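PDB 6G44: putative major capsid protein from Cafeteriavirus-dependent mavirus, which probably builds the protein shell of the virophage, its double jelly-roll subunits joining as trimers into capsomers of the capsid. Local coordinates for residues Leu137-Ala140 / Leu141-Pro144. Numbering follows the deposited sequence.
Sequences LELA and LLSP
Two amides share the carbonyl oxygen of Glu138: Leu142 N reaches O at 2.9 Å, lying in the carbonyl plane with a C=O...N angle of 159°, while Leu141 N makes a weak, more bent bond to it. Leu139 O also takes two amides. Ser143 N, the straighter donor with an N-H...O angle of 159°, comes to it at 3.1 Å, and Leu142 N adds a weak bond. Two sound bonds to the fourth residue back, and a weak one from Leu141 N to Leu137 O, are thus joined by weak bonds to the third as the helix runs out. Leu141 lays its branch back along the preceding turn, CG beside its own backbone N and 3.6 Å from Leu137 O. Leu142 instead has CG anti to N (chi1 -159°), which brings CD1 alongside CD2 of Leu139 at 4.2 Å; both side chains are buried and also touch His130 of helix 123-130. A water donates to Ala140 O at 3.0 Å and weakly to Leu141 O, which also accepts from Arg74 NH2. Ser143 OG bonds to Glu204 of strand 195-205 and to Cys145 N, while Glu138 OE2 takes the amide of Ile216. The arrangement is the C-terminal end of a short alpha-helix, 136-142, which the chain leaves at Ser143, whose backbone is extended, beside a strand of the N-terminal jelly roll in a double jelly-roll capsid protein.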
ATOM      1  N   LEU C 137       6.668   6.259   0.777  1.00 26.17           N
ATOM      2  CA  LEU C 137       6.042   6.897   1.942  1.00 26.84           C
ATOM      3  C   LEU C 137       6.820   8.124   2.461  1.00 22.86           C
ATOM      4  O   LEU C 137       6.218   9.164   2.790  1.00 22.09           O
ATOM      5  CB  LEU C 137       5.864   5.877   3.071  1.00 31.23           C
ATOM      6  CG  LEU C 137       5.121   4.585   2.683  1.00 35.57           C
ATOM      7  CD1 LEU C 137       5.043   3.653   3.893  1.00 37.31           C
ATOM      8  CD2 LEU C 137       3.735   4.882   2.111  1.00 37.52           C
ATOM      9  N   GLU C 138       8.139   8.014   2.559  1.00 19.94           N
ATOM     10  CA  GLU C 138       8.969   9.165   2.897  1.00 19.12           C
ATOM     11  C   GLU C 138       8.885  10.223   1.798  1.00 15.45           C
ATOM     12  O   GLU C 138       8.842  11.413   2.091  1.00 15.37           O
ATOM     13  CB  GLU C 138      10.450   8.791   3.144  1.00 21.45           C
ATOM     14  CG  GLU C 138      10.756   8.267   4.542  1.00 25.13           C
ATOM     15  CD  GLU C 138      10.691   9.324   5.639  1.00 26.41           C
ATOM     16  OE1 GLU C 138      10.432   8.908   6.786  1.00 34.59           O
ATOM     17  OE2 GLU C 138      10.946  10.547   5.405  1.00 25.73           O
ATOM     18  N   LEU C 139       8.878   9.808   0.531  1.00 13.92           N
ATOM     19  CA  LEU C 139       8.815  10.778  -0.555  1.00 12.85           C
ATOM     20  C   LEU C 139       7.554  11.633  -0.476  1.00 12.49           C
ATOM     21  O   LEU C 139       7.596  12.834  -0.776  1.00 11.46           O
ATOM     22  CB  LEU C 139       8.939  10.069  -1.918  1.00 13.00           C
ATOM     23  CG  LEU C 139      10.311   9.487  -2.250  1.00 12.80           C
ATOM     24  CD1 LEU C 139      10.280   8.812  -3.629  1.00 13.52           C
ATOM     25  CD2 LEU C 139      11.454  10.478  -2.181  1.00 13.29           C
ATOM     26  N   ALA C 140       6.420  11.052  -0.079  1.00 12.25           N
ATOM     27  CA  ALA C 140       5.195  11.830   0.069  1.00 12.55           C
ATOM     28  C   ALA C 140       5.254  12.801   1.236  1.00 13.00           C
ATOM     29  O   ALA C 140       4.565  13.798   1.221  1.00 13.28           O
ATOM     30  CB  ALA C 140       3.960  10.912   0.190  1.00 13.51           C
ATOM     31  N   LEU C 141       6.059  12.496   2.245  1.00 12.67           N
ATOM     32  CA  LEU C 141       6.286  13.456   3.331  1.00 13.48           C
ATOM     33  C   LEU C 141       7.245  14.565   2.896  1.00 12.40           C
ATOM     34  O   LEU C 141       7.239  15.663   3.459  1.00 13.13           O
ATOM     35  CB  LEU C 141       6.831  12.774   4.566  1.00 15.03           C
ATOM     36  CG  LEU C 141       5.923  11.745   5.230  1.00 17.41           C
ATOM     37  CD1 LEU C 141       6.659  11.112   6.406  1.00 18.88           C
ATOM     38  CD2 LEU C 141       4.632  12.370   5.689  1.00 19.24           C
ATOM     39  N   LEU C 142       8.097  14.261   1.926  1.00 11.87           N
ATOM     40  CA  LEU C 142       9.073  15.214   1.395  1.00 11.15           C
ATOM     41  C   LEU C 142       8.388  16.295   0.557  1.00 11.46           C
ATOM     42  O   LEU C 142       8.638  17.501   0.743  1.00 11.06           O
ATOM     43  CB  LEU C 142      10.136  14.446   0.606  1.00 11.52           C
ATOM     44  CG  LEU C 142      11.509  15.072   0.352  1.00 12.03           C
ATOM     45  CD1 LEU C 142      12.480  14.013  -0.123  1.00 12.71           C
ATOM     46  CD2 LEU C 142      11.430  16.184  -0.679  1.00 12.33           C
ATOM     47  N   SER C 143       7.517  15.890  -0.364  1.00 10.36           N
ATOM     48  CA  SER C 143       6.856  16.836  -1.274  1.00 10.60           C
ATOM     49  C   SER C 143       5.424  16.406  -1.523  1.00 11.30           C
ATOM     50  O   SER C 143       5.161  15.181  -1.612  1.00 10.62           O
ATOM     51  CB  SER C 143       7.573  16.846  -2.623  1.00 10.93           C
ATOM     52  OG  SER C 143       6.967  17.702  -3.567  1.00 11.41           O
ATOM     53  N   PRO C 144       4.511  17.361  -1.753  1.00 10.54           N
ATOM     54  CA  PRO C 144       3.155  17.034  -2.222  1.00 11.02           C
ATOM     55  C   PRO C 144       3.167  16.453  -3.634  1.00 11.20           C
ATOM     56  O   PRO C 144       2.177  15.850  -4.064  1.00 13.10           O
ATOM     57  CB  PRO C 144       2.402  18.379  -2.180  1.00 11.71           C
ATOM     58  CG  PRO C 144       3.518  19.387  -2.339  1.00 11.72           C
ATOM     59  CD  PRO C 144       4.698  18.819  -1.595  1.00 11.42           C
TER
HETATM   60  O   HOH W   1       4.905  16.714   1.556  1.00 18.77           O